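Local structure of sefir domain protein (Bacillus cereus F65185, 5Y8E) at residues K16-D21 / L62-K67; N24-E29 / K136-L141; N94-K99 / E145-P150. The protein probably takes part in bacterial signalling through its SEFIR domain, a TIR-related module thought to act by associating with other SEFIR domains. All coordinates share one frame; numbering follows the deposited sequence.

How the interactions relate
Interactions 1 and 2 lie along the same helix, 13-29, with centres about 14 Å apart, and they touch through Leu62: its CD1 sits 3.8 Å from Leu26 CD1, and its CD2 packs 3.8 Å from Leu138 CD1. Strand 60-65 thus meets both helices 13-29 and 131-143. Interaction 3 is at the surface, on the other side of the chain's centre from interaction 1; their centres are about 23 Å apart and their nearest atoms about 5 Å, without touching. Interactions 2 and 3 cross along the chain: 94-99 lies between the two segments of interaction 2, and 145-150 follows shortly after 136-141; their centres are about 19 Å apart.

Interaction 1 of 3, residues K16-D21 / L62-K67; sequences KEWVLD and LVICDK
Ile64 lays its CG2 methyl against the six-membered part of the Trp18 indole, with CG2 4.0 Å from Trp18 CZ3. The methyl approaches the ring obliquely. It also reaches Val19, where Ile64 CG2 and Val19 CG2 are 4.3 Å apart, so a single branch of Ile64 bridges two consecutive residues of the helix. Its first torsion sets this up: CG2 is anti to the backbone N, while CG1 lies beside that N (chi1 -53°). Trp18 in turn carries its ring anti to the backbone N (chi1 -175°), which turns the six-membered ring toward Ile64. Val19 CG2 lies in the plane of this indole, at its edge.

The contact seats helix 13-29 on the largely parallel central sheet of the SEFIR domain, an alpha/beta fold related to that of TIR domains. Helix 13-29 is the connection in the beta-alpha-beta crossover from strand 3-7 to strand 33-35, and strand 60-65 pairs with strand 3-7 on its other side. Ile6 of strand 3-7 touches both Val19 and Ile64, and Leu105 of strand 100-108 touches both Trp18 and Ile64. Trp126 meets the Trp18 ring edge-to-face. Between 16-21 and 62-67 the contact is wholly apolar, burying 111 Å² in all.

Just past Ile64 the chain bends in an inverse gamma turn centred on Cys65, with a weak bond from Asp66 N to Ile64 O at 3.2 Å. Asp66 then acts as the N-cap of helix 67-75: its OD1 takes the Tyr69 N-H, and its OD2 is hydrogen-bonded to Ser11 OG.

Interaction 2 of 3, residues N24-E29 / K136-L141; sequences NKLMKE and KELERL
Glu139 OE1 is hydrogen-bonded to Ser30 OG, just past the end of helix 13-29, and approaches Glu29 O to 3.9 Å, a proximity of two acceptors and not a bond. Helices 13-29 and 131-143 cross steeply here, on the same face of the central sheet of this TIR-like alpha/beta fold. Glu139 spans the gap with its CG anti to the backbone N (chi1 -178°) and the chain extended beyond it, which delivers the carboxylate to the end of the neighbouring helix. The Glu29 carboxylate is nearby as well, its OE1 6.2 Å from Glu139 OE1; two like charges at that separation would mildly disfavour each other.

Deeper in, the helices meet through leucines, with Leu26 CD2 4.2 Å from Leu138 CD2. Leu26 also packs on Val34 and Ile142, while Leu138 rests on Ile101 and Ile103 of strand 100-108.

On helix 131-143, Arg140 holds Glu137 side-on in a salt bridge: NE bonds to OE1 at 2.9 Å and NH2 to OE2 at 2.8 Å. Both acceptor oxygens lie close to the guanidinium plane, but the carboxylate is tilted, so Arg140 NE meets Glu137 OE1 from above the carboxylate plane, 37° out of it.

Interaction 3 of 3, residues N94-K99 / E145-P150; sequences NTKQEK and EPLLKP
Glu98 and Pro146 bring their CA atoms to 6.7 Å where a short 3-10 turn, 97-99, faces a type I beta turn running from Glu145 to Leu148. These are two surface elements of the TIR-like alpha/beta fold: the first leads from helix 89-93 into strand 100-108, and the second begins the C-terminal tail after helix 131-143. Each turn is tied by its own backbone bond, Lys99 N to Lys96 O on one side and Leu148 N to Glu145 O on the other. No hydrogen bond crosses between them.

What joins them is the aliphatic stem of Glu98, which rests in the angle formed by the Pro146 ring and the CD1 methyl of Leu147. Glu98 CB lies 3.9 Å from Pro146 CG, and the two side chains run past each other in opposite directions. Leu147 comes in at a slant, its CD1 3.6 Å from Glu98 CG. The same methyl is also 3.8 Å from Glu98 CB and 3.7 Å from Glu98 CD, so it faces the bend of the chain. Glu98 has CG beside the backbone N and bends at its second torsion (chi2 77°), folding the carboxylate back alongside the leucine. In Leu147 itself both torsions fall away from the usual staggered leucine values (chi1 -101°, chi2 16°).

Lys99 points its CB away from the tail; its ammonium is hydrogen-bonded to the carbonyls of Ile55 and Ala58, and its backbone pairs with Val61, where the loop passes into the sheet. Thr95 OG1 is hydrogen-bonded to Ile91 O in the preceding helix. The other Leu147 methyl, CD2, touches the lysine stem at Lys96 CD, 4.3 Å away.

Interaction 1 of 3, residues K16-D21 / L62-K67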
ATOM      1  N   LYS A  16      -7.682   9.682   5.906  1.00 12.95           N
ATOM      2  CA  LYS A  16      -6.415  10.396   5.722  1.00 12.84           C
ATOM      3  C   LYS A  16      -5.617  10.448   7.028  1.00 14.50           C
ATOM      4  O   LYS A  16      -4.398  10.269   7.022  1.00 13.09           O
ATOM      5  CB  LYS A  16      -6.653  11.817   5.200  1.00 16.31           C
ATOM      6  CG  LYS A  16      -7.157  11.885   3.762  1.00 13.79           C
ATOM      7  CD  LYS A  16      -7.612  13.305   3.403  1.00 18.52           C
ATOM      8  CE  LYS A  16      -6.467  14.303   3.491  1.00 21.12           C
ATOM      9  NZ  LYS A  16      -6.952  15.709   3.351  1.00 19.38           N
ATOM     10  N   GLU A  17      -6.305  10.675   8.144  1.00 15.99           N
ATOM     11  CA  GLU A  17      -5.642  10.752   9.447  1.00 11.74           C
ATOM     12  C   GLU A  17      -5.103   9.392   9.886  1.00 15.15           C
ATOM     13  O   GLU A  17      -4.019   9.309  10.466  1.00 13.59           O
ATOM     14  CB  GLU A  17      -6.570  11.344  10.524  1.00 12.89           C
ATOM     15  CG  GLU A  17      -5.865  11.536  11.879  1.00 23.99           C
ATOM     16  CD  GLU A  17      -6.769  12.073  12.970  1.00 34.02           C
ATOM     17  OE1 GLU A  17      -8.000  12.115  12.772  1.00 35.90           O
ATOM     18  OE2 GLU A  17      -6.237  12.452  14.035  1.00 34.11           O
ATOM     19  N   TRP A  18      -5.855   8.328   9.617  1.00 12.67           N
ATOM     20  CA  TRP A  18      -5.378   6.983   9.937  1.00 13.97           C
ATOM     21  C   TRP A  18      -4.093   6.665   9.171  1.00 11.63           C
ATOM     22  O   TRP A  18      -3.143   6.113   9.732  1.00 11.29           O
ATOM     23  CB  TRP A  18      -6.463   5.939   9.638  1.00 12.34           C
ATOM     24  CG  TRP A  18      -6.103   4.528  10.044  1.00 10.53           C
ATOM     25  CD1 TRP A  18      -6.383   3.914  11.236  1.00 16.93           C
ATOM     26  CD2 TRP A  18      -5.393   3.565   9.254  1.00 12.08           C
ATOM     27  NE1 TRP A  18      -5.899   2.629  11.227  1.00 16.99           N
ATOM     28  CE2 TRP A  18      -5.289   2.388  10.022  1.00 14.94           C
ATOM     29  CE3 TRP A  18      -4.854   3.582   7.963  1.00 11.53           C
ATOM     30  CZ2 TRP A  18      -4.651   1.237   9.543  1.00 14.70           C
ATOM     31  CZ3 TRP A  18      -4.216   2.444   7.490  1.00 13.70           C
ATOM     32  CH2 TRP A  18      -4.122   1.288   8.278  1.00 15.15           C
ATOM     33  N   VAL A  19      -4.059   7.016   7.889  1.00  9.99           N
ATOM     34  CA  VAL A  19      -2.872   6.768   7.082  1.00 10.39           C
ATOM     35  C   VAL A  19      -1.696   7.624   7.571  1.00  9.26           C
ATOM     36  O   VAL A  19      -0.568   7.137   7.676  1.00  9.79           O
ATOM     37  CB  VAL A  19      -3.154   7.003   5.584  1.00  9.62           C
ATOM     38  CG1 VAL A  19      -1.863   6.926   4.765  1.00 10.05           C
ATOM     39  CG2 VAL A  19      -4.163   5.970   5.065  1.00 12.53           C
ATOM     40  N   LEU A  20      -1.958   8.896   7.860  1.00 10.54           N
ATOM     41  CA  LEU A  20      -0.934   9.782   8.413  1.00 13.31           C
ATOM     42  C   LEU A  20      -0.375   9.249   9.741  1.00 10.61           C
ATOM     43  O   LEU A  20       0.845   9.252   9.956  1.00 11.99           O
ATOM     44  CB  LEU A  20      -1.488  11.198   8.595  1.00 16.18           C
ATOM     45  CG  LEU A  20      -0.515  12.234   9.165  1.00 19.36           C
ATOM     46  CD1 LEU A  20       0.653  12.467   8.210  1.00 18.50           C
ATOM     47  CD2 LEU A  20      -1.222  13.552   9.480  1.00 20.07           C
ATOM     48  N   ASP A  21      -1.261   8.790  10.624  1.00 10.58           N
ATOM     49  CA  ASP A  21      -0.837   8.218  11.901  1.00 12.23           C
ATOM     50  C   ASP A  21       0.047   6.991  11.676  1.00 11.35           C
ATOM     51  O   ASP A  21       1.034   6.788  12.386  1.00 14.03           O
ATOM     52  CB  ASP A  21      -2.050   7.814  12.757  1.00 16.97           C
ATOM     53  CG  ASP A  21      -2.805   8.996  13.331  1.00 19.48           C
ATOM     54  OD1 ASP A  21      -2.295  10.137  13.305  1.00 20.80           O
ATOM     55  OD2 ASP A  21      -3.935   8.776  13.824  1.00 20.37           O
ATOM     56  N   LEU A  62       2.920  -0.144   0.518  1.00  7.83           N
ATOM     57  CA  LEU A  62       1.717  -0.500   1.259  1.00  8.20           C
ATOM     58  C   LEU A  62       0.513  -0.076   0.433  1.00 10.35           C
ATOM     59  O   LEU A  62       0.443   1.069  -0.026  1.00 12.58           O
ATOM     60  CB  LEU A  62       1.686   0.196   2.617  1.00  8.61           C
ATOM     61  CG  LEU A  62       2.911   0.032   3.512  1.00  8.47           C
ATOM     62  CD1 LEU A  62       2.632   0.532   4.937  1.00 12.11           C
ATOM     63  CD2 LEU A  62       3.416  -1.422   3.517  1.00  9.03           C
ATOM     64  N   VAL A  63      -0.426  -0.993   0.228  1.00  8.51           N
ATOM     65  CA  VAL A  63      -1.627  -0.663  -0.534  1.00 10.40           C
ATOM     66  C   VAL A  63      -2.768  -0.647   0.459  1.00  8.39           C
ATOM     67  O   VAL A  63      -3.167  -1.695   0.969  1.00 10.51           O
ATOM     68  CB  VAL A  63      -1.903  -1.672  -1.665  1.00 11.85           C
ATOM     69  CG1 VAL A  63      -3.037  -1.164  -2.546  1.00  9.68           C
ATOM     70  CG2 VAL A  63      -0.662  -1.886  -2.515  1.00 11.53           C
ATOM     71  N   ILE A  64      -3.261   0.546   0.772  1.00  9.27           N
ATOM     72  CA  ILE A  64      -4.271   0.685   1.817  1.00  8.60           C
ATOM     73  C   ILE A  64      -5.637   0.372   1.223  1.00 10.27           C
ATOM     74  O   ILE A  64      -6.287   1.220   0.598  1.00 13.11           O
ATOM     75  CB  ILE A  64      -4.262   2.081   2.464  1.00  8.74           C
ATOM     76  CG1 ILE A  64      -2.853   2.437   2.954  1.00 10.44           C
ATOM     77  CG2 ILE A  64      -5.276   2.138   3.598  1.00 11.09           C
ATOM     78  CD1 ILE A  64      -2.215   1.381   3.864  1.00 11.97           C
ATOM     79  N   CYS A  65      -6.066  -0.863   1.419  1.00  9.77           N
ATOM     80  CA  CYS A  65      -7.266  -1.333   0.760  1.00 10.70           C
ATOM     81  C   CYS A  65      -8.498  -1.183   1.628  1.00 12.92           C
ATOM     82  O   CYS A  65      -8.951  -2.145   2.251  1.00 13.23           O
ATOM     83  CB  CYS A  65      -7.081  -2.787   0.350  1.00 11.43           C
ATOM     84  SG  CYS A  65      -5.854  -3.028  -0.950  1.00 14.03           S
ATOM     85  N   ASP A  66      -9.036   0.030   1.686  1.00 15.22           N
ATOM     86  CA  ASP A  66     -10.389   0.190   2.195  1.00 15.84           C
ATOM     87  C   ASP A  66     -11.363  -0.035   1.041  1.00 17.58           C
ATOM     88  O   ASP A  66     -10.938  -0.262  -0.101  1.00 16.37           O
ATOM     89  CB  ASP A  66     -10.588   1.545   2.900  1.00 15.20           C
ATOM     90  CG  ASP A  66     -10.356   2.748   1.985  1.00 21.07           C
ATOM     91  OD1 ASP A  66      -9.771   2.604   0.884  1.00 20.18           O
ATOM     92  OD2 ASP A  66     -10.747   3.861   2.394  1.00 20.84           O
ATOM     93  N   LYS A  67     -12.658   0.004   1.330  1.00 15.49           N
ATOM     94  CA  LYS A  67     -13.666  -0.271   0.306  1.00 18.17           C
ATOM     95  C   LYS A  67     -13.531   0.696  -0.869  1.00 19.79           C
ATOM     96  O   LYS A  67     -13.618   0.296  -2.034  1.00 21.41           O
ATOM     97  CB  LYS A  67     -15.070  -0.195   0.903  1.00 19.34           C
ATOM     98  CG  LYS A  67     -16.186  -0.325  -0.119  1.00 23.98           C
ATOM     99  CD  LYS A  67     -17.535  -0.508   0.553  1.00 33.83           C
ATOM    100  CE  LYS A  67     -17.950  -1.974   0.531  1.00 42.44           C
ATOM    101  NZ  LYS A  67     -19.161  -2.256   1.363  1.00 44.43           N
TER

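Interaction 2 of 3, residues N24-E29 / K136-L141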
ATOM      1  N   ASN A  24       3.561   8.039  10.446  1.00 12.80           N
ATOM      2  CA  ASN A  24       4.362   8.563  11.535  1.00 11.35           C
ATOM      3  C   ASN A  24       4.847   7.420  12.391  1.00 13.36           C
ATOM      4  O   ASN A  24       5.941   7.391  12.793  1.00 12.45           O
ATOM      5  CB  ASN A  24       3.613   9.590  12.350  1.00 15.17           C
ATOM      6  CG  ASN A  24       3.753  10.985  11.780  1.00 17.97           C
ATOM      7  OD1 ASN A  24       4.800  11.491  11.665  1.00 23.65           O
ATOM      8  ND2 ASN A  24       2.696  11.544  11.396  1.00 20.98           N
ATOM      9  N   LYS A  25       3.971   6.499  12.647  1.00 11.22           N
ATOM     10  CA  LYS A  25       4.281   5.384  13.526  1.00 13.95           C
ATOM     11  C   LYS A  25       5.418   4.529  12.958  1.00 13.90           C
ATOM     12  O   LYS A  25       6.320   4.149  13.624  1.00 12.60           O
ATOM     13  CB  LYS A  25       3.039   4.553  13.767  1.00 11.28           C
ATOM     14  CG  LYS A  25       3.232   3.438  14.776  1.00 12.65           C
ATOM     15  CD  LYS A  25       1.949   2.754  15.140  1.00 13.30           C
ATOM     16  CE  LYS A  25       2.099   1.666  16.158  1.00 16.94           C
ATOM     17  NZ  LYS A  25       0.880   0.875  16.374  1.00 20.23           N
ATOM     18  N   LEU A  26       5.299   4.258  11.662  1.00 10.49           N
ATOM     19  CA  LEU A  26       6.308   3.485  10.970  1.00  9.36           C
ATOM     20  C   LEU A  26       7.695   4.120  11.062  1.00 11.55           C
ATOM     21  O   LEU A  26       8.642   3.431  11.233  1.00 13.18           O
ATOM     22  CB  LEU A  26       5.950   3.271   9.496  1.00  9.70           C
ATOM     23  CG  LEU A  26       4.832   2.299   9.184  1.00 10.74           C
ATOM     24  CD1 LEU A  26       4.326   2.432   7.750  1.00  8.55           C
ATOM     25  CD2 LEU A  26       5.195   0.921   9.516  1.00 12.74           C
ATOM     26  N   MET A  27       7.751   5.420  10.931  1.00 11.41           N
ATOM     27  CA  MET A  27       9.035   6.096  10.993  1.00 12.15           C
ATOM     28  C   MET A  27       9.545   6.142  12.453  1.00 15.15           C
ATOM     29  O   MET A  27      10.689   5.995  12.712  1.00 16.77           O
ATOM     30  CB  MET A  27       8.974   7.490  10.377  1.00 20.00           C
ATOM     31  CG  MET A  27       8.812   7.460   8.863  1.00 20.00           C
ATOM     32  SD  MET A  27       9.381   8.992   8.023  1.00 20.00           S
ATOM     33  CE  MET A  27      11.043   8.943   8.477  1.00 20.00           C
ATOM     34  N   LYS A  28       8.632   6.333  13.376  1.00 14.42           N
ATOM     35  CA  LYS A  28       9.010   6.474  14.782  1.00 16.37           C
ATOM     36  C   LYS A  28       9.428   5.157  15.411  1.00 19.62           C
ATOM     37  O   LYS A  28      10.366   5.109  16.158  1.00 19.30           O
ATOM     38  CB  LYS A  28       7.891   7.142  15.609  1.00 16.26           C
ATOM     39  CG  LYS A  28       8.129   7.116  17.083  1.00 26.56           C
ATOM     40  CD  LYS A  28       7.490   8.260  17.847  1.00 35.15           C
ATOM     41  CE  LYS A  28       7.511   8.018  19.386  1.00 41.29           C
ATOM     42  NZ  LYS A  28       6.438   8.760  20.085  1.00 43.01           N
ATOM     43  N   GLU A  29       8.668   4.113  15.124  1.00 18.14           N
ATOM     44  CA  GLU A  29       8.779   2.856  15.856  1.00 20.95           C
ATOM     45  C   GLU A  29       9.460   1.714  15.104  1.00 21.57           C
ATOM     46  O   GLU A  29       9.915   0.777  15.697  1.00 22.27           O
ATOM     47  CB  GLU A  29       7.409   2.375  16.349  1.00 22.81           C
ATOM     48  CG  GLU A  29       6.711   3.344  17.220  1.00 27.58           C
ATOM     49  CD  GLU A  29       5.477   2.811  17.877  1.00 37.65           C
ATOM     50  OE1 GLU A  29       5.224   1.625  17.825  1.00 37.62           O
ATOM     51  OE2 GLU A  29       4.750   3.626  18.439  1.00 43.20           O
ATOM     52  N   LYS A 136       2.551  -5.368  14.326  1.00 12.23           N
ATOM     53  CA  LYS A 136       3.725  -6.226  14.424  1.00 12.40           C
ATOM     54  C   LYS A 136       3.913  -7.015  13.131  1.00 12.08           C
ATOM     55  O   LYS A 136       5.038  -7.158  12.639  1.00 12.11           O
ATOM     56  CB  LYS A 136       3.581  -7.177  15.612  1.00 15.93           C
ATOM     57  CG  LYS A 136       4.748  -8.134  15.816  1.00 17.68           C
ATOM     58  CD  LYS A 136       4.457  -9.039  17.017  1.00 28.18           C
ATOM     59  CE  LYS A 136       5.575 -10.034  17.267  1.00 40.53           C
ATOM     60  NZ  LYS A 136       5.719 -11.009  16.150  1.00 47.56           N
ATOM     61  N   GLU A 137       2.815  -7.521  12.574  1.00 11.96           N
ATOM     62  CA  GLU A 137       2.908  -8.291  11.339  1.00 13.41           C
ATOM     63  C   GLU A 137       3.255  -7.401  10.154  1.00 11.24           C
ATOM     64  O   GLU A 137       4.035  -7.798   9.285  1.00 13.76           O
ATOM     65  CB  GLU A 137       1.622  -9.082  11.073  1.00 14.34           C
ATOM     66  CG  GLU A 137       1.624  -9.849   9.745  1.00 15.58           C
ATOM     67  CD  GLU A 137       2.609 -11.014   9.685  1.00 22.74           C
ATOM     68  OE1 GLU A 137       3.343 -11.268  10.667  1.00 24.30           O
ATOM     69  OE2 GLU A 137       2.639 -11.692   8.634  1.00 24.81           O
ATOM     70  N   LEU A 138       2.697  -6.191  10.121  1.00 10.35           N
ATOM     71  CA  LEU A 138       3.040  -5.236   9.062  1.00 10.25           C
ATOM     72  C   LEU A 138       4.535  -4.937   9.082  1.00 10.29           C
ATOM     73  O   LEU A 138       5.198  -4.915   8.038  1.00 10.86           O
ATOM     74  CB  LEU A 138       2.249  -3.934   9.226  1.00 10.49           C
ATOM     75  CG  LEU A 138       2.660  -2.764   8.327  1.00 10.45           C
ATOM     76  CD1 LEU A 138       2.489  -3.107   6.845  1.00  8.50           C
ATOM     77  CD2 LEU A 138       1.846  -1.526   8.680  1.00 12.73           C
ATOM     78  N   GLU A 139       5.056  -4.718  10.282  1.00 11.84           N
ATOM     79  CA  GLU A 139       6.469  -4.427  10.481  1.00 12.64           C
ATOM     80  C   GLU A 139       7.337  -5.596  10.004  1.00 14.03           C
ATOM     81  O   GLU A 139       8.350  -5.393   9.318  1.00 12.29           O
ATOM     82  CB  GLU A 139       6.695  -4.136  11.960  1.00 16.25           C
ATOM     83  CG  GLU A 139       8.099  -3.773  12.340  1.00 15.84           C
ATOM     84  CD  GLU A 139       8.211  -3.560  13.823  1.00 16.83           C
ATOM     85  OE1 GLU A 139       8.234  -2.388  14.260  1.00 17.46           O
ATOM     86  OE2 GLU A 139       8.250  -4.569  14.555  1.00 17.98           O
ATOM     87  N   ARG A 140       6.935  -6.815  10.356  1.00 10.61           N
ATOM     88  CA  ARG A 140       7.632  -8.019   9.898  1.00 13.17           C
ATOM     89  C   ARG A 140       7.681  -8.089   8.373  1.00 12.93           C
ATOM     90  O   ARG A 140       8.737  -8.346   7.787  1.00 12.74           O
ATOM     91  CB  ARG A 140       6.954  -9.281  10.446  1.00 14.17           C
ATOM     92  CG  ARG A 140       7.761 -10.551  10.195  1.00 16.15           C
ATOM     93  CD  ARG A 140       6.992 -11.828  10.503  1.00 18.50           C
ATOM     94  NE  ARG A 140       5.891 -12.049   9.567  1.00 19.71           N
ATOM     95  CZ  ARG A 140       6.043 -12.532   8.335  1.00 25.93           C
ATOM     96  NH1 ARG A 140       7.254 -12.840   7.884  1.00 28.44           N
ATOM     97  NH2 ARG A 140       4.989 -12.704   7.549  1.00 24.06           N
ATOM     98  N   LEU A 141       6.536  -7.868   7.735  1.00 11.72           N
ATOM     99  CA  LEU A 141       6.446  -7.941   6.273  1.00 12.14           C
ATOM    100  C   LEU A 141       7.310  -6.877   5.592  1.00 13.15           C
ATOM    101  O   LEU A 141       7.917  -7.125   4.542  1.00 11.75           O
ATOM    102  CB  LEU A 141       4.987  -7.801   5.836  1.00 11.54           C
ATOM    103  CG  LEU A 141       4.083  -8.989   6.169  1.00 16.52           C
ATOM    104  CD1 LEU A 141       2.623  -8.601   6.048  1.00 12.35           C
ATOM    105  CD2 LEU A 141       4.411 -10.151   5.244  1.00 16.49           C
TER

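Interaction 3 of 3, residues N94-K99 / E145-P150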
ATOM      1  N   ASN A  94       3.703  -4.314 -14.007  1.00 13.04           N
ATOM      2  CA  ASN A  94       5.086  -3.928 -14.288  1.00 13.55           C
ATOM      3  C   ASN A  94       5.950  -3.800 -13.046  1.00 17.89           C
ATOM      4  O   ASN A  94       7.104  -3.373 -13.125  1.00 18.11           O
ATOM      5  CB  ASN A  94       5.122  -2.609 -15.062  1.00 13.11           C
ATOM      6  CG  ASN A  94       4.910  -2.807 -16.542  1.00 12.90           C
ATOM      7  OD1 ASN A  94       5.818  -3.224 -17.257  1.00 13.32           O
ATOM      8  ND2 ASN A  94       3.702  -2.516 -17.011  1.00 14.98           N
ATOM      9  N   THR A  95       5.388  -4.164 -11.899  1.00 11.85           N
ATOM     10  CA  THR A  95       6.106  -4.084 -10.634  1.00 11.66           C
ATOM     11  C   THR A  95       6.269  -5.487 -10.065  1.00 14.06           C
ATOM     12  O   THR A  95       5.343  -6.300 -10.145  1.00 16.58           O
ATOM     13  CB  THR A  95       5.344  -3.199  -9.635  1.00 13.07           C
ATOM     14  OG1 THR A  95       5.141  -1.901 -10.215  1.00 13.68           O
ATOM     15  CG2 THR A  95       6.122  -3.052  -8.333  1.00 11.70           C
ATOM     16  N   LYS A  96       7.446  -5.790  -9.523  1.00 12.67           N
ATOM     17  CA  LYS A  96       7.642  -7.075  -8.860  1.00 17.33           C
ATOM     18  C   LYS A  96       6.604  -7.249  -7.757  1.00 14.73           C
ATOM     19  O   LYS A  96       6.417  -6.347  -6.932  1.00 13.77           O
ATOM     20  CB  LYS A  96       9.050  -7.184  -8.277  1.00 23.94           C
ATOM     21  CG  LYS A  96      10.147  -7.284  -9.320  1.00 30.95           C
ATOM     22  CD  LYS A  96      11.489  -7.590  -8.660  1.00 37.36           C
ATOM     23  CE  LYS A  96      12.579  -7.861  -9.691  1.00 43.07           C
ATOM     24  NZ  LYS A  96      12.703  -6.753 -10.679  1.00 44.89           N
ATOM     25  N   GLN A  97       5.926  -8.398  -7.763  1.00 17.83           N
ATOM     26  CA  GLN A  97       4.821  -8.667  -6.837  1.00 17.64           C
ATOM     27  C   GLN A  97       5.248  -8.501  -5.393  1.00 18.85           C
ATOM     28  O   GLN A  97       4.487  -8.006  -4.551  1.00 18.20           O
ATOM     29  CB  GLN A  97       4.313 -10.101  -7.014  1.00 28.26           C
ATOM     30  CG  GLN A  97       3.791 -10.437  -8.393  1.00 36.69           C
ATOM     31  CD  GLN A  97       3.184 -11.828  -8.450  1.00 43.01           C
ATOM     32  OE1 GLN A  97       2.352 -12.189  -7.613  1.00 36.98           O
ATOM     33  NE2 GLN A  97       3.603 -12.620  -9.436  1.00 46.59           N
ATOM     34  N   GLU A  98       6.477  -8.928  -5.121  1.00 16.76           N
ATOM     35  CA  GLU A  98       7.030  -8.938  -3.776  1.00 18.88           C
ATOM     36  C   GLU A  98       7.120  -7.542  -3.159  1.00 19.92           C
ATOM     37  O   GLU A  98       7.268  -7.413  -1.946  1.00 18.23           O
ATOM     38  CB  GLU A  98       8.409  -9.610  -3.782  1.00 19.87           C
ATOM     39  CG  GLU A  98       8.379 -11.110  -4.066  1.00 25.62           C
ATOM     40  CD  GLU A  98       8.176 -11.466  -5.540  1.00 31.62           C
ATOM     41  OE1 GLU A  98       8.214 -10.570  -6.409  1.00 24.07           O
ATOM     42  OE2 GLU A  98       7.987 -12.667  -5.825  1.00 35.00           O
ATOM     43  N   LYS A  99       7.017  -6.498  -3.977  1.00 14.65           N
ATOM     44  CA  LYS A  99       7.027  -5.141  -3.428  1.00 13.31           C
ATOM     45  C   LYS A  99       5.764  -4.800  -2.659  1.00 15.31           C
ATOM     46  O   LYS A  99       5.809  -4.010  -1.715  1.00 13.52           O
ATOM     47  CB  LYS A  99       7.216  -4.088  -4.528  1.00 14.02           C
ATOM     48  CG  LYS A  99       8.654  -3.832  -4.919  1.00 21.30           C
ATOM     49  CD  LYS A  99       8.815  -2.399  -5.442  1.00 17.41           C
ATOM     50  CE  LYS A  99      10.145  -2.235  -6.112  1.00 21.52           C
ATOM     51  NZ  LYS A  99      10.386  -0.837  -6.538  1.00 13.79           N
ATOM     52  N   GLU A 145      12.656  -9.835   3.295  1.00 18.53           N
ATOM     53  CA  GLU A 145      13.172  -9.725   1.938  1.00 18.66           C
ATOM     54  C   GLU A 145      12.950 -11.031   1.189  1.00 20.46           C
ATOM     55  O   GLU A 145      13.863 -11.852   1.086  1.00 23.59           O
ATOM     56  CB  GLU A 145      14.656  -9.359   1.951  1.00 19.73           C
ATOM     57  CG  GLU A 145      14.947  -8.003   2.583  1.00 16.34           C
ATOM     58  CD  GLU A 145      16.374  -7.543   2.355  1.00 20.26           C
ATOM     59  OE1 GLU A 145      16.775  -7.404   1.184  1.00 23.77           O
ATOM     60  OE2 GLU A 145      17.098  -7.328   3.347  1.00 18.76           O
ATOM     61  N   PRO A 146      11.726 -11.226   0.666  1.00 21.29           N
ATOM     62  CA  PRO A 146      11.320 -12.485   0.027  1.00 25.89           C
ATOM     63  C   PRO A 146      12.059 -12.744  -1.283  1.00 23.94           C
ATOM     64  O   PRO A 146      12.094 -13.882  -1.740  1.00 28.64           O
ATOM     65  CB  PRO A 146       9.819 -12.285  -0.230  1.00 27.83           C
ATOM     66  CG  PRO A 146       9.616 -10.817  -0.239  1.00 26.59           C
ATOM     67  CD  PRO A 146      10.618 -10.253   0.719  1.00 22.11           C
ATOM     68  N   LEU A 147      12.641 -11.705  -1.873  1.00 24.38           N
ATOM     69  CA  LEU A 147      13.465 -11.866  -3.075  1.00 30.88           C
ATOM     70  C   LEU A 147      14.735 -12.665  -2.773  1.00 30.24           C
ATOM     71  O   LEU A 147      15.349 -13.246  -3.677  1.00 31.61           O
ATOM     72  CB  LEU A 147      13.843 -10.497  -3.650  1.00 33.35           C
ATOM     73  CG  LEU A 147      13.091  -9.937  -4.860  1.00 40.63           C
ATOM     74  CD1 LEU A 147      11.781 -10.678  -5.120  1.00 39.09           C
ATOM     75  CD2 LEU A 147      12.858  -8.427  -4.716  1.00 39.94           C
ATOM     76  N   LEU A 148      15.120 -12.686  -1.497  1.00 25.92           N
ATOM     77  CA  LEU A 148      16.347 -13.345  -1.052  1.00 31.22           C
ATOM     78  C   LEU A 148      16.073 -14.685  -0.373  1.00 45.28           C
ATOM     79  O   LEU A 148      15.619 -14.722   0.773  1.00 47.29           O
ATOM     80  CB  LEU A 148      17.110 -12.454  -0.067  1.00 27.72           C
ATOM     81  CG  LEU A 148      17.452 -11.006  -0.427  1.00 27.62           C
ATOM     82  CD1 LEU A 148      18.226 -10.335   0.702  1.00 26.30           C
ATOM     83  CD2 LEU A 148      18.236 -10.932  -1.720  1.00 28.48           C
ATOM     84  N   LYS A 149      16.359 -15.780  -1.070  1.00 62.46           N
ATOM     85  CA  LYS A 149      16.308 -17.098  -0.445  1.00 66.24           C
ATOM     86  C   LYS A 149      17.718 -17.634  -0.257  1.00 64.96           C
ATOM     87  O   LYS A 149      18.557 -17.492  -1.144  1.00 68.02           O
ATOM     88  CB  LYS A 149      15.492 -18.060  -1.282  1.00 68.04           C
ATOM     89  N   PRO A 150      17.985 -18.244   0.908  1.00 54.00           N
ATOM     90  CA  PRO A 150      19.280 -18.878   1.162  1.00 50.95           C
ATOM     91  C   PRO A 150      19.536 -19.940   0.110  1.00 50.02           C
ATOM     92  O   PRO A 150      18.579 -20.570  -0.336  1.00 48.18           O
ATOM     93  CB  PRO A 150      19.077 -19.533   2.527  1.00 54.56           C
ATOM     94  CG  PRO A 150      18.033 -18.698   3.185  1.00 54.31           C
ATOM     95  CD  PRO A 150      17.093 -18.327   2.077  1.00 54.72           C
TER